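Local structure of oxidoreductase (Methanosarcina mazei, 3KA7) at residues P291-T296 and N308-V313; I284-D289 and H326-H331. The protein binds flavin-adenine dinucleotide and is probably an oxidoreductase of the flavin-containing amine oxidoreductase family, its substrate not being established. One frame throughout, in Å; residues are numbered along the deposited sequence.

Contact 1: residues P291-T296 and N308-V313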
ATOM      1  N   PRO A 291      -5.183 -25.243   1.912  1.00 16.64           N
ATOM      2  CA  PRO A 291      -5.632 -23.935   1.437  1.00 16.24           C
ATOM      3  C   PRO A 291      -6.724 -23.348   2.342  1.00 16.41           C
ATOM      4  O   PRO A 291      -7.616 -24.069   2.793  1.00 15.68           O
ATOM      5  CB  PRO A 291      -6.191 -24.237   0.040  1.00 17.12           C
ATOM      6  CG  PRO A 291      -5.557 -25.513  -0.362  1.00 17.29           C
ATOM      7  CD  PRO A 291      -5.348 -26.297   0.895  1.00 16.57           C
ATOM      8  N   LEU A 292      -6.642 -22.047   2.623  1.00 15.57           N
ATOM      9  CA  LEU A 292      -7.666 -21.385   3.413  1.00 15.59           C
ATOM     10  C   LEU A 292      -8.485 -20.451   2.529  1.00 16.29           C
ATOM     11  O   LEU A 292      -9.697 -20.343   2.704  1.00 16.70           O
ATOM     12  CB  LEU A 292      -7.043 -20.621   4.594  1.00 15.34           C
ATOM     13  CG  LEU A 292      -6.231 -21.467   5.574  1.00 15.17           C
ATOM     14  CD1 LEU A 292      -5.530 -20.576   6.610  1.00 13.36           C
ATOM     15  CD2 LEU A 292      -7.099 -22.519   6.263  1.00 14.12           C
ATOM     16  N   VAL A 293      -7.820 -19.800   1.571  1.00 15.65           N
ATOM     17  CA  VAL A 293      -8.489 -18.924   0.592  1.00 15.75           C
ATOM     18  C   VAL A 293      -8.815 -19.679  -0.688  1.00 16.13           C
ATOM     19  O   VAL A 293      -9.911 -19.554  -1.240  1.00 16.74           O
ATOM     20  CB  VAL A 293      -7.614 -17.715   0.234  1.00 15.46           C
ATOM     21  CG1 VAL A 293      -8.270 -16.851  -0.856  1.00 14.85           C
ATOM     22  CG2 VAL A 293      -7.341 -16.902   1.475  1.00 15.19           C
ATOM     23  N   GLY A 294      -7.843 -20.444  -1.167  1.00 16.32           N
ATOM     24  CA  GLY A 294      -8.062 -21.352  -2.296  1.00 15.76           C
ATOM     25  C   GLY A 294      -7.964 -20.716  -3.670  1.00 15.26           C
ATOM     26  O   GLY A 294      -8.275 -21.354  -4.674  1.00 15.76           O
ATOM     27  N   HIS A 295      -7.544 -19.455  -3.731  1.00 14.40           N
ATOM     28  CA  HIS A 295      -7.354 -18.790  -5.016  1.00 13.77           C
ATOM     29  C   HIS A 295      -6.326 -17.674  -4.892  1.00 13.01           C
ATOM     30  O   HIS A 295      -5.846 -17.380  -3.790  1.00 12.96           O
ATOM     31  CB  HIS A 295      -8.682 -18.263  -5.599  1.00 13.82           C
ATOM     32  CG  HIS A 295      -9.331 -17.179  -4.785  1.00 13.03           C
ATOM     33  ND1 HIS A 295      -8.836 -15.891  -4.728  1.00 12.26           N
ATOM     34  CD2 HIS A 295     -10.453 -17.183  -4.029  1.00 13.99           C
ATOM     35  CE1 HIS A 295      -9.614 -15.156  -3.950  1.00 11.98           C
ATOM     36  NE2 HIS A 295     -10.601 -15.917  -3.509  1.00 13.63           N
ATOM     37  N   THR A 296      -6.006 -17.037  -6.016  1.00 12.83           N
ATOM     38  CA  THR A 296      -4.919 -16.051  -6.051  1.00 13.19           C
ATOM     39  C   THR A 296      -5.353 -14.600  -5.866  1.00 12.79           C
ATOM     40  O   THR A 296      -4.561 -13.682  -6.111  1.00 13.44           O
ATOM     41  CB  THR A 296      -4.184 -16.124  -7.373  1.00 13.11           C
ATOM     42  OG1 THR A 296      -5.145 -15.969  -8.428  1.00 14.12           O
ATOM     43  CG2 THR A 296      -3.467 -17.475  -7.515  1.00 14.36           C
ATOM     44  N   ASN A 308     -10.102  -7.505   7.984  1.00  7.66           N
ATOM     45  CA  ASN A 308     -10.793  -6.978   6.795  1.00  7.43           C
ATOM     46  C   ASN A 308     -10.704  -7.896   5.587  1.00  6.88           C
ATOM     47  O   ASN A 308     -11.573  -7.893   4.705  1.00  7.10           O
ATOM     48  CB  ASN A 308     -10.218  -5.624   6.407  1.00  7.33           C
ATOM     49  CG  ASN A 308     -10.319  -4.618   7.520  1.00  8.26           C
ATOM     50  OD1 ASN A 308      -9.307  -4.115   7.978  1.00  8.94           O
ATOM     51  ND2 ASN A 308     -11.552  -4.343   7.986  1.00  8.71           N
ATOM     52  N   GLY A 309      -9.624  -8.654   5.511  1.00  7.85           N
ATOM     53  CA  GLY A 309      -9.506  -9.616   4.425  1.00  7.93           C
ATOM     54  C   GLY A 309      -8.224 -10.407   4.534  1.00  8.79           C
ATOM     55  O   GLY A 309      -7.398 -10.174   5.416  1.00  8.15           O
ATOM     56  N   VAL A 310      -8.061 -11.355   3.628  1.00  9.10           N
ATOM     57  CA  VAL A 310      -6.894 -12.196   3.675  1.00 10.38           C
ATOM     58  C   VAL A 310      -6.510 -12.613   2.265  1.00 10.03           C
ATOM     59  O   VAL A 310      -7.361 -12.601   1.369  1.00  9.81           O
ATOM     60  CB  VAL A 310      -7.143 -13.395   4.648  1.00 11.74           C
ATOM     61  CG1 VAL A 310      -8.573 -13.410   5.184  1.00 13.12           C
ATOM     62  CG2 VAL A 310      -6.681 -14.715   4.094  1.00 12.71           C
ATOM     63  N   ASN A 311      -5.224 -12.906   2.050  1.00  9.39           N
ATOM     64  CA  ASN A 311      -4.787 -13.489   0.778  1.00  9.16           C
ATOM     65  C   ASN A 311      -3.922 -14.719   0.991  1.00  9.57           C
ATOM     66  O   ASN A 311      -3.639 -15.091   2.126  1.00  9.06           O
ATOM     67  CB  ASN A 311      -4.134 -12.465  -0.180  1.00  9.18           C
ATOM     68  CG  ASN A 311      -2.726 -12.027   0.228  1.00  9.10           C
ATOM     69  OD1 ASN A 311      -2.150 -12.498   1.213  1.00 10.61           O
ATOM     70  ND2 ASN A 311      -2.158 -11.106  -0.563  1.00 10.07           N
ATOM     71  N   GLU A 312      -3.560 -15.375  -0.108  1.00  9.88           N
ATOM     72  CA  GLU A 312      -2.853 -16.647  -0.051  1.00 11.02           C
ATOM     73  C   GLU A 312      -1.966 -16.710  -1.280  1.00 11.32           C
ATOM     74  O   GLU A 312      -2.294 -17.379  -2.266  1.00 11.88           O
ATOM     75  CB  GLU A 312      -3.873 -17.784  -0.094  1.00 10.85           C
ATOM     76  CG  GLU A 312      -3.353 -19.118   0.371  1.00 12.02           C
ATOM     77  CD  GLU A 312      -4.484 -20.036   0.775  1.00 14.12           C
ATOM     78  OE1 GLU A 312      -5.055 -20.718  -0.112  1.00 14.06           O
ATOM     79  OE2 GLU A 312      -4.820 -20.053   1.982  1.00 13.78           O
ATOM     80  N   VAL A 313      -0.851 -15.995  -1.247  1.00 11.29           N
ATOM     81  CA  VAL A 313      -0.087 -15.790  -2.467  1.00 11.95           C
ATOM     82  C   VAL A 313       0.641 -17.042  -2.948  1.00 12.34           C
ATOM     83  O   VAL A 313       1.140 -17.094  -4.078  1.00 12.22           O
ATOM     84  CB  VAL A 313       0.895 -14.612  -2.341  1.00 12.15           C
ATOM     85  CG1 VAL A 313       0.108 -13.305  -2.080  1.00 11.82           C
ATOM     86  CG2 VAL A 313       1.916 -14.877  -1.245  1.00 11.15           C
TER
HETATM   87  O   HOH W   1      -4.449 -15.075  -2.745  1.00 18.09           O

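Contact 2: residues I284-D289 and H326-H331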
ATOM      1  N   ILE A 284      -1.448 -10.625  10.240  1.00  9.04           N
ATOM      2  CA  ILE A 284      -1.288 -11.931  10.866  1.00  9.29           C
ATOM      3  C   ILE A 284      -0.949 -12.936   9.779  1.00  9.42           C
ATOM      4  O   ILE A 284      -1.749 -13.145   8.867  1.00  9.84           O
ATOM      5  CB  ILE A 284      -2.569 -12.365  11.614  1.00  9.88           C
ATOM      6  CG1 ILE A 284      -2.908 -11.349  12.714  1.00  9.99           C
ATOM      7  CG2 ILE A 284      -2.411 -13.793  12.181  1.00 10.30           C
ATOM      8  CD1 ILE A 284      -4.224 -11.645  13.424  1.00 11.61           C
ATOM      9  N   CYS A 285       0.229 -13.548   9.872  1.00  9.53           N
ATOM     10  CA  CYS A 285       0.679 -14.533   8.878  1.00 11.01           C
ATOM     11  C   CYS A 285       0.428 -15.939   9.413  1.00 10.78           C
ATOM     12  O   CYS A 285       0.806 -16.246  10.536  1.00 10.45           O
ATOM     13  CB  CYS A 285       2.171 -14.360   8.601  1.00 11.46           C
ATOM     14  SG  CYS A 285       2.583 -12.701   7.940  1.00 15.99           S
ATOM     15  N   LEU A 286      -0.220 -16.775   8.602  1.00 10.76           N
ATOM     16  CA  LEU A 286      -0.568 -18.138   9.012  1.00 10.82           C
ATOM     17  C   LEU A 286       0.239 -19.131   8.205  1.00 11.58           C
ATOM     18  O   LEU A 286       0.410 -18.963   7.002  1.00 11.40           O
ATOM     19  CB  LEU A 286      -2.061 -18.405   8.781  1.00 10.91           C
ATOM     20  CG  LEU A 286      -3.046 -17.377   9.352  1.00 10.66           C
ATOM     21  CD1 LEU A 286      -4.478 -17.752   8.995  1.00 11.27           C
ATOM     22  CD2 LEU A 286      -2.889 -17.216  10.872  1.00 10.97           C
ATOM     23  N   ALA A 287       0.745 -20.161   8.878  1.00 12.31           N
ATOM     24  CA  ALA A 287       1.380 -21.270   8.200  1.00 13.17           C
ATOM     25  C   ALA A 287       0.283 -22.318   8.046  1.00 13.58           C
ATOM     26  O   ALA A 287      -0.062 -22.993   9.001  1.00 13.95           O
ATOM     27  CB  ALA A 287       2.528 -21.801   9.038  1.00 13.07           C
ATOM     28  N   ALA A 288      -0.305 -22.418   6.863  1.00 13.86           N
ATOM     29  CA  ALA A 288      -1.469 -23.284   6.690  1.00 14.54           C
ATOM     30  C   ALA A 288      -1.073 -24.653   6.141  1.00 14.83           C
ATOM     31  O   ALA A 288      -0.226 -24.740   5.274  1.00 14.67           O
ATOM     32  CB  ALA A 288      -2.495 -22.613   5.779  1.00 14.53           C
ATOM     33  N   ASP A 289      -1.709 -25.711   6.649  1.00 16.05           N
ATOM     34  CA  ASP A 289      -1.447 -27.079   6.179  1.00 17.30           C
ATOM     35  C   ASP A 289      -2.431 -27.483   5.080  1.00 16.96           C
ATOM     36  O   ASP A 289      -2.412 -28.627   4.595  1.00 17.40           O
ATOM     37  CB  ASP A 289      -1.567 -28.060   7.340  1.00 17.95           C
ATOM     38  CG  ASP A 289      -0.657 -27.711   8.480  1.00 21.29           C
ATOM     39  OD1 ASP A 289       0.547 -27.998   8.370  1.00 25.75           O
ATOM     40  OD2 ASP A 289      -1.141 -27.135   9.480  1.00 26.92           O
ATOM     41  N   HIS A 326       0.729 -23.562   2.810  1.00 15.83           N
ATOM     42  CA  HIS A 326       0.341 -22.306   2.174  1.00 14.93           C
ATOM     43  C   HIS A 326       0.670 -21.153   3.118  1.00 13.87           C
ATOM     44  O   HIS A 326       0.695 -21.320   4.338  1.00 14.07           O
ATOM     45  CB  HIS A 326      -1.154 -22.282   1.830  1.00 15.80           C
ATOM     46  CG  HIS A 326      -1.483 -22.914   0.513  1.00 15.99           C
ATOM     47  ND1 HIS A 326      -1.088 -22.374  -0.692  1.00 16.97           N
ATOM     48  CD2 HIS A 326      -2.161 -24.048   0.213  1.00 17.39           C
ATOM     49  CE1 HIS A 326      -1.508 -23.143  -1.679  1.00 18.81           C
ATOM     50  NE2 HIS A 326      -2.172 -24.162  -1.158  1.00 18.52           N
ATOM     51  N   LEU A 327       0.943 -19.993   2.535  1.00 12.91           N
ATOM     52  CA  LEU A 327       1.123 -18.769   3.309  1.00 12.21           C
ATOM     53  C   LEU A 327      -0.151 -17.966   3.177  1.00 11.44           C
ATOM     54  O   LEU A 327      -0.481 -17.502   2.087  1.00 11.17           O
ATOM     55  CB  LEU A 327       2.295 -17.965   2.756  1.00 12.21           C
ATOM     56  CG  LEU A 327       2.568 -16.587   3.373  1.00 12.56           C
ATOM     57  CD1 LEU A 327       2.657 -16.648   4.917  1.00 13.90           C
ATOM     58  CD2 LEU A 327       3.825 -15.968   2.760  1.00 13.46           C
ATOM     59  N   THR A 328      -0.861 -17.812   4.282  1.00 10.91           N
ATOM     60  CA  THR A 328      -2.114 -17.069   4.286  1.00 10.88           C
ATOM     61  C   THR A 328      -1.911 -15.865   5.191  1.00 10.56           C
ATOM     62  O   THR A 328      -1.544 -16.018   6.361  1.00 10.84           O
ATOM     63  CB  THR A 328      -3.250 -17.934   4.818  1.00 10.81           C
ATOM     64  OG1 THR A 328      -3.289 -19.166   4.082  1.00 12.34           O
ATOM     65  CG2 THR A 328      -4.603 -17.208   4.694  1.00 11.37           C
HETATM   66  N   MSE A 329      -2.125 -14.671   4.635  1.00 10.46           N
HETATM   67  CA  MSE A 329      -1.900 -13.425   5.376  1.00  9.74           C
HETATM   68  C   MSE A 329      -3.181 -12.609   5.525  1.00  9.58           C
HETATM   69  O   MSE A 329      -3.920 -12.416   4.561  1.00  8.69           O
HETATM   70  CB  MSE A 329      -0.785 -12.600   4.730  1.00 10.27           C
HETATM   71  CG  MSE A 329       0.556 -13.329   4.746  1.00 12.25           C
HETATM   72 SE   MSE A 329       2.001 -12.262   4.039  1.00 18.23          SE
HETATM   73  CE  MSE A 329       1.438 -12.109   2.225  1.00 14.62           C
ATOM     74  N   CYS A 330      -3.421 -12.138   6.746  1.00  9.03           N
ATOM     75  CA  CYS A 330      -4.633 -11.420   7.108  1.00  9.65           C
ATOM     76  C   CYS A 330      -4.299  -9.976   7.455  1.00  9.05           C
ATOM     77  O   CYS A 330      -3.262  -9.714   8.055  1.00  9.56           O
ATOM     78  CB  CYS A 330      -5.258 -12.056   8.345  1.00  9.99           C
ATOM     79  SG  CYS A 330      -5.441 -13.862   8.220  1.00 14.89           S
ATOM     80  N   HIS A 331      -5.188  -9.054   7.103  1.00  8.51           N
ATOM     81  CA  HIS A 331      -5.006  -7.645   7.478  1.00  8.30           C
ATOM     82  C   HIS A 331      -6.162  -7.123   8.312  1.00  8.15           C
ATOM     83  O   HIS A 331      -7.335  -7.393   8.015  1.00  8.44           O
ATOM     84  CB  HIS A 331      -4.892  -6.735   6.259  1.00  8.81           C
ATOM     85  CG  HIS A 331      -4.494  -5.333   6.614  1.00 10.27           C
ATOM     86  ND1 HIS A 331      -3.243  -5.021   7.102  1.00 13.63           N
ATOM     87  CD2 HIS A 331      -5.196  -4.174   6.603  1.00 11.78           C
ATOM     88  CE1 HIS A 331      -3.184  -3.724   7.362  1.00 12.32           C
ATOM     89  NE2 HIS A 331      -4.354  -3.186   7.060  1.00 11.18           N
TER

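Contact 1: residues P291-T296 and N308-V313
The carboxylate of E312 is gripped by three consecutive backbone amides, those of L292, V293 and G294. L292 N reaches E312 OE2 at 2.8 Å on the oxygen's syn lone pair. V293 N meets the same E312 OE2 at 3.0 Å, and G294 N meets E312 OE1 at 3.0 Å; both approach from above the carboxylate plane, each 46° out of it. CG anti to the backbone N (chi1 -162°) and an extended chain beyond it carry the carboxylate to these amides. The aliphatic part of E312 slides past V293, with V293 CB 3.8 Å from E312 CB. Beyond that pair, V293 CG2 presses on V310 CG2 at 3.5 Å, tighter than normal carbon contact, and V310 holds a nearly eclipsed first torsion (chi1 5°), which may mean strain or an imperfectly placed side chain. A water completes the join, donating to H295 O at 2.9 Å and accepting from E312 N at 2.8 Å.

From outside the two segments, T328 OG1 bonds to E312 OE2 and Q315 NE2 to E312 OE1. Five hydrogen bonds thus hold this buried group, which is consistent with a charged carboxylate. A glutamine here would put an NH2 in place of one oxygen, which would probably face the N-H groups of L292 and V293, or that of G294, and leave them without an acceptor. On the FAD side, N311 ND2 bonds to the carbonyl oxygen of F54, a flavin-binding residue.

The turn at 291-296 belongs to the loop between strands 280-288 and 298-300, and E312 fastens it to the segment 308-313. Strand 307-311 lies between 298-300 and 326-334 in the mixed sheet: V310 pairs through its backbone with L299, N311 with M329.

Contact 2: residues I284-D289 and H326-H331
I284 to A288 pair with C330 to H326 as neighbouring antiparallel strands at 156°, their axes 4.7 Å apart, in the mixed beta-sheet of this flavoprotein. Three hydrogen-bonded pairs, I284 with C330, L286 with T328 and A288 with H326, each contribute two N-H...O=C bonds, without a bulge. The shortest is L286 N to T328 O at 2.7 Å, with the donor nearly in line with the carbonyl; its return bond, T328 N to L286 O, stretches to 3.2 Å.

The side chains of these three pairs share one face of the sheet. There L286 CD1 lies 4.1 Å from C330 SG across a diagonal, and A288 CB is 3.9 Å from T328 OG1, whose hydroxyl is engaged by E312. H326 CB lies beside A288 CB at the end of the pairing, and H326 ND1 bonds to T314 OG1.

C285, A287, L327 and M329 occupy the other face, where L327 and A287 rest on F47 and selenomethionine M329 on F54, an FAD-binding residue. C285 SG is anti to its own carbonyl carbon (chi1 -60°), a torsion that carries the sulfur alongside M329, 3.8 Å from M329 CG and 4.0 Å from M329 SE.

Overall arrangement
From the N terminus, the chain passes FAD-binding residues as far as V219 before it enters strand 280-288; others come later. Leaving that strand, it forms the turn 291-296, the hairpin strands 298-300 and 307-311, and then returns along strand 326-334. Contact 2 closes this longer excursion by pairing 284-289 with 326-331; contact 1 is nested inside it, closing the shorter loop between 291-296 and 308-313. Their centres are 8 Å apart, and they meet directly: V310 packs on T328, and N308 N bonds to H331 O. Together they join three adjacent strands of the mixed sheet, 280-288, 326-334 and 307-311, and bind the loop 291-296 to them through E312.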